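Side-chain contact in orotidine 5'-phosphate decarboxylase (Sulfolobus solfataricus, PDB 4DBD), which probably catalyses the decarboxylation of orotidine 5'-monophosphate to uridine 5'-monophosphate, the last step of de novo UMP synthesis, as a homodimer: residues 71-76 with 95-100. Numbering follows the deposited sequence.
Sequences SIVERL and DELKRY
Tyr100 meets Val73 with the CD2-CE2 side of its ring and Glu74 with its hydroxyl. CG2 of Val73 approaches the CD2-CE2 bond obliquely, 3.5 Å from Tyr100 CE2 and 3.7 Å from Tyr100 CD2. At the far end, Tyr100 OH lies against the methylene at the base of the Glu74 side chain, 3.1 Å from Glu74 CB, and the two side chains cross at about a right angle. The same Val73 methyl also packs on Leu97, with CG2 4.0 Å from Leu97 CD1; Val73 thus sits against two residues one helical turn apart. CB of Tyr100 points toward residues 71-76, and with CG anti to the backbone N (chi1 178°) the ring is carried out alongside Val73. These are the consecutive outer helices 66-73 and 90-103 of the TIM barrel, with strand 81-85 between them in the sequence. Beneath them, Val73 rests on Leu62 and Phe82, and Leu97 on Ala84, tying the helix pair to the barrel wall; Leu62 probably belongs to the substrate-binding site. A type I turn runs from Val73 to Leu76, closed by Leu76 N to Val73 O at 3.0 Å, and Leu76 and Arg75 pack on Leu37 of the second subunit.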
loop_
_atom_site.group_PDB
_atom_site.type_symbol
_atom_site.label_atom_id
_atom_site.label_comp_id
_atom_site.label_asym_id
_atom_site.label_seq_id
_atom_site.Cartn_x
_atom_site.Cartn_y
_atom_site.Cartn_z
ATOM N N SER A 71 -8.344 -7.560 -5.951
ATOM C CA SER A 71 -7.871 -8.880 -5.514
ATOM C C SER A 71 -7.512 -8.874 -4.028
ATOM O O SER A 71 -7.633 -9.887 -3.332
ATOM C CB SER A 71 -6.662 -9.316 -6.337
ATOM O OG SER A 71 -7.034 -9.542 -7.686
ATOM N N ILE A 72 -7.060 -7.725 -3.545
ATOM C CA ILE A 72 -6.756 -7.560 -2.137
ATOM C C ILE A 72 -8.018 -7.500 -1.287
ATOM O O ILE A 72 -8.163 -8.267 -0.328
ATOM C CB ILE A 72 -5.917 -6.291 -1.915
ATOM C CG1 ILE A 72 -4.541 -6.460 -2.561
ATOM C CG2 ILE A 72 -5.784 -5.980 -0.430
ATOM C CD1 ILE A 72 -3.724 -5.176 -2.642
ATOM N N VAL A 73 -8.943 -6.606 -1.626
ATOM C CA VAL A 73 -10.080 -6.375 -0.740
ATOM C C VAL A 73 -11.084 -7.523 -0.724
ATOM O O VAL A 73 -11.827 -7.685 0.241
ATOM C CB VAL A 73 -10.827 -5.046 -1.028
ATOM C CG1 VAL A 73 -9.863 -3.825 -0.925
ATOM C CG2 VAL A 73 -11.519 -5.092 -2.361
ATOM N N GLU A 74 -11.125 -8.323 -1.779
ATOM C CA GLU A 74 -12.093 -9.423 -1.772
ATOM C C GLU A 74 -11.703 -10.502 -0.752
ATOM O O GLU A 74 -12.541 -11.300 -0.342
ATOM C CB GLU A 74 -12.325 -10.002 -3.177
ATOM C CG GLU A 74 -11.210 -10.868 -3.710
ATOM C CD GLU A 74 -11.376 -11.184 -5.193
ATOM O OE1 GLU A 74 -12.400 -10.784 -5.793
ATOM O OE2 GLU A 74 -10.469 -11.830 -5.763
ATOM N N ARG A 75 -10.444 -10.485 -0.318
ATOM C CA ARG A 75 -9.957 -11.385 0.729
ATOM C C ARG A 75 -10.091 -10.777 2.128
ATOM O O ARG A 75 -9.574 -11.329 3.101
ATOM C CB ARG A 75 -8.485 -11.759 0.479
ATOM C CG ARG A 75 -8.251 -12.811 -0.607
ATOM C CD ARG A 75 -8.565 -12.302 -1.997
ATOM N NE ARG A 75 -7.469 -12.574 -2.932
ATOM C CZ ARG A 75 -7.583 -12.568 -4.260
ATOM N NH1 ARG A 75 -8.747 -12.312 -4.832
ATOM N NH2 ARG A 75 -6.527 -12.828 -5.019
ATOM N N LEU A 76 -10.789 -9.648 2.227
ATOM C CA LEU A 76 -10.927 -8.924 3.489
ATOM C C LEU A 76 -12.380 -8.524 3.756
ATOM O O LEU A 76 -12.649 -7.457 4.314
ATOM C CB LEU A 76 -10.028 -7.675 3.478
ATOM C CG LEU A 76 -8.558 -7.896 3.124
ATOM C CD1 LEU A 76 -7.913 -6.607 2.600
ATOM C CD2 LEU A 76 -7.765 -8.450 4.298
ATOM N N ASP A 95 -11.424 3.968 -9.944
ATOM C CA ASP A 95 -12.779 3.753 -10.472
ATOM C C ASP A 95 -13.202 2.287 -10.364
ATOM O O ASP A 95 -14.320 1.981 -9.945
ATOM C CB ASP A 95 -12.987 4.322 -11.892
ATOM C CG ASP A 95 -12.039 3.730 -12.933
ATOM O OD1 ASP A 95 -11.248 2.819 -12.618
ATOM O OD2 ASP A 95 -12.109 4.175 -14.099
ATOM N N GLU A 96 -12.286 1.387 -10.695
ATOM C CA GLU A 96 -12.555 -0.038 -10.650
ATOM C C GLU A 96 -12.758 -0.520 -9.221
ATOM O O GLU A 96 -13.612 -1.371 -8.962
ATOM C CB GLU A 96 -11.424 -0.812 -11.320
ATOM C CG GLU A 96 -11.371 -0.598 -12.811
ATOM C CD GLU A 96 -10.221 -1.310 -13.478
ATOM O OE1 GLU A 96 -9.549 -2.128 -12.817
ATOM O OE2 GLU A 96 -9.993 -1.058 -14.684
ATOM N N LEU A 97 -11.976 0.019 -8.290
ATOM C CA LEU A 97 -12.136 -0.335 -6.878
ATOM C C LEU A 97 -13.474 0.174 -6.329
ATOM O O LEU A 97 -14.156 -0.539 -5.586
ATOM C CB LEU A 97 -10.970 0.206 -6.046
ATOM C CG LEU A 97 -11.059 -0.033 -4.537
ATOM C CD1 LEU A 97 -11.051 -1.522 -4.208
ATOM C CD2 LEU A 97 -9.931 0.696 -3.795
ATOM N N LYS A 98 -13.843 1.401 -6.697
ATOM C CA LYS A 98 -15.114 1.981 -6.254
ATOM C C LYS A 98 -16.310 1.147 -6.735
ATOM O O LYS A 98 -17.204 0.826 -5.940
ATOM C CB LYS A 98 -15.234 3.461 -6.673
ATOM C CG LYS A 98 -16.485 4.186 -6.166
ATOM C CD LYS A 98 -16.565 4.199 -4.653
ATOM C CE LYS A 98 -17.496 5.296 -4.138
ATOM N NZ LYS A 98 -18.811 5.350 -4.844
ATOM N N ARG A 99 -16.319 0.783 -8.018
ATOM C CA ARG A 99 -17.388 -0.049 -8.555
ATOM C C ARG A 99 -17.488 -1.339 -7.743
ATOM O O ARG A 99 -18.583 -1.797 -7.406
ATOM C CB ARG A 99 -17.145 -0.394 -10.038
ATOM C CG ARG A 99 -16.782 0.783 -10.945
ATOM C CD ARG A 99 -17.995 1.565 -11.454
ATOM N NE ARG A 99 -18.623 2.362 -10.404
ATOM C CZ ARG A 99 -18.105 3.481 -9.901
ATOM N NH1 ARG A 99 -16.932 3.933 -10.337
ATOM N NH2 ARG A 99 -18.759 4.137 -8.950
ATOM N N TYR A 100 -16.339 -1.932 -7.440
ATOM C CA TYR A 100 -16.312 -3.179 -6.695
ATOM C C TYR A 100 -16.864 -3.030 -5.281
ATOM O O TYR A 100 -17.676 -3.843 -4.824
ATOM C CB TYR A 100 -14.902 -3.754 -6.617
ATOM C CG TYR A 100 -14.892 -5.019 -5.807
ATOM C CD1 TYR A 100 -15.220 -6.235 -6.388
ATOM C CD2 TYR A 100 -14.604 -4.994 -4.448
ATOM C CE1 TYR A 100 -15.243 -7.401 -5.645
ATOM C CE2 TYR A 100 -14.621 -6.167 -3.686
ATOM C CZ TYR A 100 -14.945 -7.364 -4.298
ATOM O OH TYR A 100 -14.970 -8.531 -3.567
#